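Local atomic coordinates of Non-sulfated chondroitin lyase E66 (Autographa californica nucleopolyhedrovirus, PDB entry 3VSN), a protein that cleaves non-sulfated chondroitin as a lyase of the baculovirus envelope, is essential for oral infectivity, and may help breach the chondroitin barrier of the insect midgut. Residues Q32-W37 with Y265-G270; E221-I226 with D271-T276; C445-D450 with V578-G583. One frame throughout, in Å; residues are numbered along the deposited sequence. Where two conformers were deposited one is given.

Contact 1: Q32-W37 with Y265-G270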
loop_
_atom_site.group_PDB
_atom_site.type_symbol
_atom_site.label_atom_id
_atom_site.label_comp_id
_atom_site.label_asym_id
_atom_site.label_seq_id
_atom_site.Cartn_x
_atom_site.Cartn_y
_atom_site.Cartn_z
ATOM N N GLN A 32 36.374 2.981 -4.379
ATOM C CA GLN A 32 36.248 4.432 -4.266
ATOM C C GLN A 32 34.979 4.957 -4.951
ATOM O O GLN A 32 34.315 5.851 -4.424
ATOM C CB GLN A 32 37.507 5.132 -4.783
ATOM C CG GLN A 32 38.710 4.917 -3.875
ATOM C CD GLN A 32 40.010 5.458 -4.441
ATOM O OE1 GLN A 32 40.114 5.764 -5.630
ATOM N NE2 GLN A 32 41.016 5.571 -3.583
ATOM N N ASN A 33 34.643 4.382 -6.105
ATOM C CA ASN A 33 33.410 4.727 -6.812
ATOM C C ASN A 33 32.151 4.347 -6.027
ATOM O O ASN A 33 31.182 5.110 -6.002
ATOM C CB ASN A 33 33.374 4.083 -8.202
ATOM C CG ASN A 33 34.421 4.654 -9.151
ATOM O OD1 ASN A 33 34.950 5.750 -8.945
ATOM N ND2 ASN A 33 34.720 3.905 -10.205
ATOM N N PHE A 34 32.162 3.174 -5.393
ATOM C CA PHE A 34 31.024 2.756 -4.570
ATOM C C PHE A 34 30.850 3.661 -3.358
ATOM O O PHE A 34 29.733 4.073 -3.045
ATOM C CB PHE A 34 31.123 1.296 -4.113
ATOM C CG PHE A 34 30.041 0.907 -3.138
ATOM C CD1 PHE A 34 28.719 0.781 -3.565
ATOM C CD2 PHE A 34 30.328 0.717 -1.787
ATOM C CE1 PHE A 34 27.712 0.452 -2.674
ATOM C CE2 PHE A 34 29.323 0.381 -0.892
ATOM C CZ PHE A 34 28.012 0.250 -1.338
ATOM N N GLU A 35 31.955 3.967 -2.680
ATOM C CA GLU A 35 31.911 4.844 -1.513
ATOM C C GLU A 35 31.413 6.242 -1.874
ATOM O O GLU A 35 30.668 6.851 -1.106
ATOM C CB GLU A 35 33.267 4.892 -0.804
ATOM C CG GLU A 35 33.577 3.615 -0.030
ATOM C CD GLU A 35 34.933 3.632 0.653
ATOM O OE1 GLU A 35 35.646 4.656 0.560
ATOM O OE2 GLU A 35 35.285 2.610 1.285
ATOM N N ARG A 36 31.799 6.727 -3.054
ATOM C CA ARG A 36 31.315 8.011 -3.569
ATOM C C ARG A 36 29.805 7.977 -3.834
ATOM O O ARG A 36 29.072 8.886 -3.434
ATOM C CB ARG A 36 32.070 8.395 -4.851
ATOM C CG ARG A 36 31.760 9.796 -5.360
ATOM C CD ARG A 36 32.704 10.222 -6.480
ATOM N NE ARG A 36 34.082 10.370 -6.008
ATOM C CZ ARG A 36 35.076 9.536 -6.305
ATOM N NH1 ARG A 36 34.866 8.485 -7.091
ATOM N NH2 ARG A 36 36.285 9.758 -5.814
ATOM N N TRP A 37 29.358 6.920 -4.510
ATOM C CA TRP A 37 27.942 6.722 -4.809
ATOM C C TRP A 37 27.130 6.612 -3.541
ATOM O O TRP A 37 26.045 7.195 -3.443
ATOM C CB TRP A 37 27.771 5.504 -5.709
ATOM C CG TRP A 37 26.342 5.078 -5.948
ATOM C CD1 TRP A 37 25.495 5.469 -6.986
ATOM C CD2 TRP A 37 25.551 4.139 -5.142
ATOM N NE1 TRP A 37 24.268 4.858 -6.870
ATOM C CE2 TRP A 37 24.234 4.050 -5.788
ATOM C CE3 TRP A 37 25.790 3.396 -3.990
ATOM C CZ2 TRP A 37 23.222 3.248 -5.282
ATOM C CZ3 TRP A 37 24.759 2.588 -3.491
ATOM C CH2 TRP A 37 23.507 2.517 -4.125
ATOM N N TYR A 265 21.926 -3.368 -4.721
ATOM C CA TYR A 265 22.108 -4.555 -5.561
ATOM C C TYR A 265 22.175 -4.228 -7.050
ATOM O O TYR A 265 22.947 -4.844 -7.794
ATOM C CB TYR A 265 21.030 -5.602 -5.276
ATOM C CG TYR A 265 21.162 -6.225 -3.906
ATOM C CD1 TYR A 265 22.278 -6.995 -3.573
ATOM C CD2 TYR A 265 20.177 -6.040 -2.937
ATOM C CE1 TYR A 265 22.410 -7.561 -2.314
ATOM C CE2 TYR A 265 20.296 -6.605 -1.676
ATOM C CZ TYR A 265 21.415 -7.364 -1.373
ATOM O OH TYR A 265 21.537 -7.924 -0.122
ATOM N N THR A 266 21.376 -3.252 -7.474
ATOM C CA THR A 266 21.421 -2.757 -8.848
ATOM C C THR A 266 22.775 -2.095 -9.140
ATOM O O THR A 266 23.346 -2.296 -10.218
ATOM C CB THR A 266 20.234 -1.814 -9.146
ATOM O OG1 THR A 266 19.015 -2.563 -9.066
ATOM C CG2 THR A 266 20.341 -1.203 -10.542
ATOM N N TYR A 267 23.293 -1.332 -8.178
ATOM C CA TYR A 267 24.625 -0.745 -8.313
ATOM C C TYR A 267 25.702 -1.830 -8.360
ATOM O O TYR A 267 26.555 -1.821 -9.252
ATOM C CB TYR A 267 24.936 0.254 -7.188
ATOM C CG TYR A 267 26.297 0.899 -7.366
ATOM C CD1 TYR A 267 27.463 0.240 -6.967
ATOM C CD2 TYR A 267 26.425 2.148 -7.969
ATOM C CE1 TYR A 267 28.710 0.808 -7.156
ATOM C CE2 TYR A 267 27.673 2.726 -8.156
ATOM C CZ TYR A 267 28.809 2.051 -7.746
ATOM O OH TYR A 267 30.049 2.615 -7.924
ATOM N N TYR A 268 25.654 -2.749 -7.395
ATOM C CA TYR A 268 26.625 -3.836 -7.268
ATOM C C TYR A 268 26.674 -4.763 -8.484
ATOM O O TYR A 268 27.755 -5.048 -9.012
ATOM C CB TYR A 268 26.295 -4.716 -6.059
ATOM C CG TYR A 268 26.591 -4.174 -4.674
ATOM C CD1 TYR A 268 27.685 -3.343 -4.422
ATOM C CD2 TYR A 268 25.798 -4.560 -3.594
ATOM C CE1 TYR A 268 27.954 -2.882 -3.137
ATOM C CE2 TYR A 268 26.055 -4.105 -2.312
ATOM C CZ TYR A 268 27.131 -3.268 -2.087
ATOM O OH TYR A 268 27.376 -2.835 -0.804
ATOM N N PHE A 269 25.506 -5.246 -8.907
ATOM C CA PHE A 269 25.442 -6.375 -9.837
ATOM C C PHE A 269 24.709 -6.112 -11.160
ATOM O O PHE A 269 24.559 -7.020 -11.977
ATOM C CB PHE A 269 24.895 -7.623 -9.125
ATOM C CG PHE A 269 25.606 -7.947 -7.834
ATOM C CD1 PHE A 269 26.978 -8.199 -7.820
ATOM C CD2 PHE A 269 24.907 -7.998 -6.632
ATOM C CE1 PHE A 269 27.636 -8.488 -6.635
ATOM C CE2 PHE A 269 25.560 -8.293 -5.443
ATOM C CZ PHE A 269 26.928 -8.536 -5.445
ATOM N N GLY A 270 24.268 -4.873 -11.369
ATOM C CA GLY A 270 23.754 -4.450 -12.673
ATOM C C GLY A 270 22.245 -4.361 -12.794
ATOM O O GLY A 270 21.505 -4.812 -11.916
#
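Y267 reaches out from helix 262-269 and lays its ring against W37 and F34 of helix 29-48, both on the same side of its plane. Its CG stands anti to the backbone N (chi1 -178°), which sends the ring across the gap. CB sits over the six-membered ring of W37, 4.0 Å from its centroid and 13° off the normal, a CH-pi contact. Beyond CG, which lies near W37 CD2 and CE2, CD2 sits over the same indole face, and CE2 comes to 3.5 Å from W37 CG. The two helix segments run nearly antiparallel, their axes no closer than 11.7 Å, and an aromatic cluster fills this wide spacing between helices of the alpha/alpha toroid. Along the other long edge CD1 and CE1 meet F34: CE1 lies 3.6 Å from F34 CD1, near the plane of the phenylalanine ring and at its edge. CZ lies near F34 CA and W37 CB. At the tip, OH is 3.3 Å from F34 N, at too poor an angle for a hydrogen bond. Y268 covers one face of F34, its CE1 3.4 Å from F34 CE1, the rings oblique. Y268 OH closes to 3.2 Å from F34 CZ while hydrogen-bonding to V197 O.

Contact 2: E221-I226 with D271-T276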
loop_
_atom_site.group_PDB
_atom_site.type_symbol
_atom_site.label_atom_id
_atom_site.label_comp_id
_atom_site.label_asym_id
_atom_site.label_seq_id
_atom_site.Cartn_x
_atom_site.Cartn_y
_atom_site.Cartn_z
ATOM N N GLU A 221 22.196 -16.869 -3.841
ATOM C CA GLU A 221 20.917 -17.053 -3.153
ATOM C C GLU A 221 20.129 -15.739 -3.084
ATOM O O GLU A 221 18.919 -15.720 -3.335
ATOM C CB GLU A 221 21.124 -17.627 -1.750
ATOM C CG GLU A 221 21.607 -19.070 -1.740
ATOM C CD GLU A 221 21.836 -19.623 -0.344
ATOM O OE1 GLU A 221 21.468 -18.965 0.653
ATOM O OE2 GLU A 221 22.388 -20.738 -0.243
ATOM N N ILE A 222 20.827 -14.651 -2.757
ATOM C CA ILE A 222 20.210 -13.325 -2.670
ATOM C C ILE A 222 19.729 -12.842 -4.042
ATOM O O ILE A 222 18.628 -12.296 -4.153
ATOM C CB ILE A 222 21.146 -12.289 -1.996
ATOM C CG1 ILE A 222 21.329 -12.634 -0.513
ATOM C CG2 ILE A 222 20.594 -10.872 -2.144
ATOM C CD1 ILE A 222 22.436 -11.866 0.175
ATOM N N LEU A 223 20.542 -13.056 -5.077
ATOM C CA LEU A 223 20.162 -12.688 -6.447
ATOM C C LEU A 223 18.855 -13.360 -6.872
ATOM O O LEU A 223 18.030 -12.754 -7.557
ATOM C CB LEU A 223 21.280 -13.008 -7.445
ATOM C CG LEU A 223 22.599 -12.235 -7.323
ATOM C CD1 LEU A 223 23.595 -12.740 -8.354
ATOM C CD2 LEU A 223 22.404 -10.730 -7.458
ATOM N N ASN A 224 18.671 -14.606 -6.449
ATOM C CA ASN A 224 17.419 -15.316 -6.669
ATOM C C ASN A 224 16.276 -14.660 -5.896
ATOM O O ASN A 224 15.196 -14.426 -6.446
ATOM C CB ASN A 224 17.555 -16.785 -6.263
ATOM C CG ASN A 224 16.648 -17.694 -7.066
ATOM O OD1 ASN A 224 15.633 -18.180 -6.566
ATOM N ND2 ASN A 224 17.005 -17.924 -8.325
ATOM N N THR A 225 16.534 -14.350 -4.625
ATOM C CA THR A 225 15.546 -13.725 -3.748
ATOM C C THR A 225 15.061 -12.369 -4.286
ATOM O O THR A 225 13.869 -12.055 -4.197
ATOM C CB THR A 225 16.093 -13.597 -2.305
ATOM O OG1 THR A 225 16.355 -14.907 -1.782
ATOM C CG2 THR A 225 15.097 -12.886 -1.378
ATOM N N ILE A 226 15.974 -11.586 -4.863
ATOM C CA ILE A 226 15.652 -10.228 -5.333
ATOM C C ILE A 226 15.202 -10.139 -6.798
ATOM O O ILE A 226 14.943 -9.039 -7.300
ATOM C CB ILE A 226 16.822 -9.231 -5.113
ATOM C CG1 ILE A 226 18.050 -9.633 -5.942
ATOM C CG2 ILE A 226 17.145 -9.095 -3.628
ATOM C CD1 ILE A 226 19.134 -8.577 -6.024
ATOM N N ASP A 271 21.798 -3.797 -13.913
ATOM C CA ASP A 271 20.385 -3.519 -14.170
ATOM C C ASP A 271 19.527 -4.751 -14.470
ATOM O O ASP A 271 18.321 -4.617 -14.679
ATOM C CB ASP A 271 20.249 -2.519 -15.331
ATOM C CG ASP A 271 20.851 -1.161 -15.016
ATOM O OD1 ASP A 271 20.649 -0.652 -13.893
ATOM O OD2 ASP A 271 21.525 -0.595 -15.904
ATOM N N GLU A 272 20.135 -5.937 -14.493
ATOM C CA GLU A 272 19.408 -7.157 -14.848
ATOM C C GLU A 272 18.961 -7.994 -13.649
ATOM O O GLU A 272 18.094 -8.859 -13.786
ATOM C CB GLU A 272 20.220 -8.010 -15.833
ATOM C CG GLU A 272 19.803 -7.850 -17.289
ATOM C CD GLU A 272 20.084 -6.466 -17.843
ATOM O OE1 GLU A 272 19.205 -5.919 -18.547
ATOM O OE2 GLU A 272 21.182 -5.923 -17.578
ATOM N N VAL A 273 19.535 -7.733 -12.474
ATOM C CA VAL A 273 19.267 -8.575 -11.290
ATOM C C VAL A 273 17.887 -8.424 -10.625
ATOM O O VAL A 273 17.416 -9.343 -9.958
ATOM C CB VAL A 273 20.390 -8.481 -10.223
ATOM C CG1 VAL A 273 21.719 -8.955 -10.802
ATOM C CG2 VAL A 273 20.514 -7.071 -9.658
ATOM N N ILE A 274 17.246 -7.272 -10.802
ATOM C CA ILE A 274 15.930 -7.032 -10.200
ATOM C C ILE A 274 14.892 -6.666 -11.263
ATOM O O ILE A 274 15.181 -5.899 -12.173
ATOM C CB ILE A 274 15.993 -5.925 -9.123
ATOM C CG1 ILE A 274 16.933 -6.338 -7.983
ATOM C CG2 ILE A 274 14.605 -5.631 -8.571
ATOM C CD1 ILE A 274 17.224 -5.246 -6.977
ATOM N N ASN A 275 13.689 -7.225 -11.142
ATOM C CA ASN A 275 12.569 -6.854 -12.009
ATOM C C ASN A 275 12.071 -5.441 -11.667
ATOM O O ASN A 275 11.013 -5.267 -11.057
ATOM C CB ASN A 275 11.448 -7.898 -11.896
ATOM C CG ASN A 275 10.290 -7.643 -12.851
ATOM O OD1 ASN A 275 10.355 -6.781 -13.722
ATOM N ND2 ASN A 275 9.214 -8.402 -12.677
ATOM N N THR A 276 12.852 -4.443 -12.079
ATOM C CA THR A 276 12.602 -3.036 -11.747
ATOM C C THR A 276 11.270 -2.521 -12.292
ATOM O O THR A 276 10.562 -1.788 -11.597
ATOM C CB THR A 276 13.776 -2.134 -12.205
ATOM O OG1 THR A 276 14.954 -2.497 -11.477
ATOM C CG2 THR A 276 13.487 -0.652 -11.944
HETATM O O HOH W 1 18.599 -11.700 -9.958
#
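L223 of helix 217-225 and I226, three residues on, receive I274 and V273 from the loop that follows helix 262-269. The apolar contacts are made by methyl groups and one methylene, I274 CG1. I226 CD1 reaches I274 CG1 at 3.7 Å, with the two isoleucines lying across each other, and its more distant neighbour is V273 CG2. I226 carries CG1 wedged between backbone N and carbonyl carbon (chi1 64°), and from there CD1 swings over to the loop. V273 divides its branches: while CG2 looks to I226, CG1 meets L223 CD2 at 3.8 Å. R214 of helix 210-214 touches both L223 and V273.

Between the two segments the polar link is a single water. It donates to L223 O at 2.7 Å and to V273 O at 2.6 Å, tying two carbonyls that cannot bond to each other. The I226 O instead rests against the loop's hydrocarbon, 3.4 Å from I274 CG1.

Backbone and capping bonds finish the join. N275 pairs through its main chain with A227, and its ND2 bonds to the F228 carbonyl, so the loop is held to the chain just beyond I226. N275 also centres an inverse gamma turn, closed by a weak bond from T276 N to I274 O. Its OD1 accepts from G278 N, which makes it the N-cap of helix 276-284. Within the alpha/alpha toroid this is the loop linking helices 262-269 and 276-284, packed against the last turn of helix 217-225, with the I226 side chain about 7 Å from that of Y254, the catalytic proton donor.

Contact 3: C445-D450 with V578-G583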
loop_
_atom_site.group_PDB
_atom_site.type_symbol
_atom_site.label_atom_id
_atom_site.label_comp_id
_atom_site.label_asym_id
_atom_site.label_seq_id
_atom_site.Cartn_x
_atom_site.Cartn_y
_atom_site.Cartn_z
ATOM N N CYS A 445 -20.311 -0.387 -7.327
ATOM C CA CYS A 445 -19.917 0.364 -8.514
ATOM C C CYS A 445 -19.173 1.615 -8.069
ATOM O O CYS A 445 -19.753 2.468 -7.399
ATOM C CB CYS A 445 -21.154 0.788 -9.312
ATOM S SG CYS A 445 -22.272 -0.540 -9.807
ATOM N N THR A 446 -17.901 1.731 -8.435
ATOM C CA THR A 446 -17.129 2.930 -8.100
ATOM C C THR A 446 -16.560 3.561 -9.363
ATOM O O THR A 446 -16.063 2.855 -10.232
ATOM C CB THR A 446 -15.969 2.617 -7.132
ATOM O OG1 THR A 446 -16.403 1.685 -6.137
ATOM C CG2 THR A 446 -15.462 3.888 -6.453
ATOM N N LEU A 447 -16.644 4.886 -9.460
ATOM C CA LEU A 447 -16.011 5.611 -10.555
ATOM C C LEU A 447 -15.150 6.752 -10.019
ATOM O O LEU A 447 -15.651 7.621 -9.300
ATOM C CB LEU A 447 -17.067 6.143 -11.538
ATOM C CG LEU A 447 -16.574 6.996 -12.713
ATOM C CD1 LEU A 447 -15.808 6.156 -13.729
ATOM C CD2 LEU A 447 -17.743 7.710 -13.376
ATOM N N PHE A 448 -13.863 6.735 -10.365
ATOM C CA PHE A 448 -12.952 7.845 -10.064
ATOM C C PHE A 448 -12.812 8.729 -11.302
ATOM O O PHE A 448 -12.684 8.221 -12.421
ATOM C CB PHE A 448 -11.556 7.344 -9.656
ATOM C CG PHE A 448 -11.513 6.591 -8.349
ATOM C CD1 PHE A 448 -11.713 7.245 -7.138
ATOM C CD2 PHE A 448 -11.226 5.229 -8.330
ATOM C CE1 PHE A 448 -11.660 6.549 -5.936
ATOM C CE2 PHE A 448 -11.167 4.526 -7.130
ATOM C CZ PHE A 448 -11.390 5.188 -5.931
ATOM N N TYR A 449 -12.819 10.044 -11.096
ATOM C CA TYR A 449 -12.659 11.021 -12.178
ATOM C C TYR A 449 -12.068 12.314 -11.598
ATOM O O TYR A 449 -11.880 12.415 -10.387
ATOM C CB TYR A 449 -14.020 11.298 -12.839
ATOM C CG TYR A 449 -15.047 11.828 -11.861
ATOM C CD1 TYR A 449 -15.841 10.956 -11.107
ATOM C CD2 TYR A 449 -15.201 13.200 -11.659
ATOM C CE1 TYR A 449 -16.764 11.442 -10.189
ATOM C CE2 TYR A 449 -16.119 13.693 -10.745
ATOM C CZ TYR A 449 -16.900 12.813 -10.020
ATOM O OH TYR A 449 -17.819 13.309 -9.121
ATOM N N ASP A 450 -11.770 13.299 -12.442
ATOM C CA ASP A 450 -11.349 14.609 -11.934
ATOM C C ASP A 450 -12.604 15.467 -11.709
ATOM O O ASP A 450 -13.279 15.778 -12.681
ATOM C CB ASP A 450 -10.404 15.301 -12.930
ATOM C CG ASP A 450 -9.142 14.491 -13.222
ATOM O OD1 ASP A 450 -8.605 13.826 -12.313
ATOM O OD2 ASP A 450 -8.660 14.542 -14.370
ATOM N N VAL A 578 -23.476 6.325 -15.786
ATOM C CA VAL A 578 -22.996 7.529 -15.116
ATOM C C VAL A 578 -22.432 8.503 -16.147
ATOM O O VAL A 578 -21.519 8.166 -16.900
ATOM C CB VAL A 578 -21.924 7.225 -14.038
ATOM C CG1 VAL A 578 -21.499 8.503 -13.321
ATOM C CG2 VAL A 578 -22.446 6.210 -13.033
ATOM N N ASN A 579 -23.004 9.699 -16.191
ATOM C CA ASN A 579 -22.453 10.777 -16.999
ATOM C C ASN A 579 -21.887 11.836 -16.062
ATOM O O ASN A 579 -22.639 12.565 -15.414
ATOM C CB ASN A 579 -23.520 11.364 -17.939
ATOM C CG ASN A 579 -22.952 12.386 -18.919
ATOM O OD1 ASN A 579 -21.779 12.763 -18.841
ATOM N ND2 ASN A 579 -23.790 12.843 -19.848
ATOM N N VAL A 580 -20.559 11.905 -15.983
ATOM C CA VAL A 580 -19.884 12.861 -15.100
ATOM C C VAL A 580 -20.169 14.299 -15.537
ATOM O O VAL A 580 -20.206 15.210 -14.710
ATOM C CB VAL A 580 -18.357 12.612 -15.037
ATOM C CG1 VAL A 580 -17.690 13.603 -14.099
ATOM C CG2 VAL A 580 -18.065 11.189 -14.581
ATOM N N GLY A 581 -20.378 14.484 -16.839
ATOM C CA GLY A 581 -20.704 15.791 -17.398
ATOM C C GLY A 581 -19.480 16.562 -17.850
ATOM O O GLY A 581 -19.590 17.717 -18.253
ATOM N N ASN A 582 -18.314 15.917 -17.779
ATOM C CA ASN A 582 -17.037 16.539 -18.138
ATOM C C ASN A 582 -16.346 15.822 -19.302
ATOM O O ASN A 582 -15.176 16.083 -19.588
ATOM C CB ASN A 582 -16.100 16.563 -16.917
ATOM C CG ASN A 582 -15.613 15.173 -16.525
ATOM O OD1 ASN A 582 -16.151 14.163 -16.984
ATOM N ND2 ASN A 582 -14.589 15.116 -15.673
ATOM N N GLY A 583 -17.063 14.909 -19.955
ATOM C CA GLY A 583 -16.485 14.095 -21.029
ATOM C C GLY A 583 -16.307 12.625 -20.666
ATOM O O GLY A 583 -16.041 11.794 -21.537
HETATM O O HOH W 2 -12.084 13.117 -15.332
#
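L447 points its side chain at the 578-583 segment and puts one methyl, CD2, against two valines: V578 CG1 at 3.8 Å and V580 CG2 at 3.7 Å. Its CG is anti to the backbone N (chi1 177°), which carries the isobutyl group out from strand 440-449. A586 on strand 584-589 touches the same leucine.

Two residues on, Y449 faces the same way and offers V580 the face of its ring. V580 CG1 stands 3.8 Å from the ring centroid and 24° off the normal, a CH-pi contact displaced toward the rim, with CD2 the closest ring atom at 3.5 Å. The phenol oxygen lies elsewhere, hydrogen-bonded to D563. Here strands of two antiparallel sheets meet through side chains, with no backbone bonds between them and Y449 CA still 8.0 Å from V580 CA, consistent with the face-to-face packing of a beta-sandwich. V580 begins the turn of the hairpin joining strands 575-579 and 584-589.

At D450 the strand has ended and the chemistry becomes polar. One water accepts from D450 N at 2.9 Å and from N582 ND2 at 3.2 Å, bridging the strand end to the hairpin turn. The carboxylate of D450 makes a salt bridge with K330, and N582 OD1 accepts from V584 N, which would help fix the amide. At the start of the turn, N579 OD1 accepts from G581 N at 3.0 Å in an Asx turn, the donor standing well above the carbonyl plane.

How the contacts relate
Contacts 1 and 2 are neighbours in the helical toroid, with centres 15 Å apart, and they share one continuous run of chain: helix 262-269 serves the first and the loop after it the second. They touch directly where Y265 CB meets I226 CD1 at 3.6 Å. Both are only partly buried, yet contact 1 is built from aromatic rings and contact 2 from aliphatic branches plus a water between carbonyls. Contact 3 stands apart in the beta-rich region, its nearest atoms about 23 Å from contact 2 and about 31 Å from contact 1. It is mostly buried, becoming polar and water-bridged only at the turn. Contact 2 alone lies close to catalytic residues.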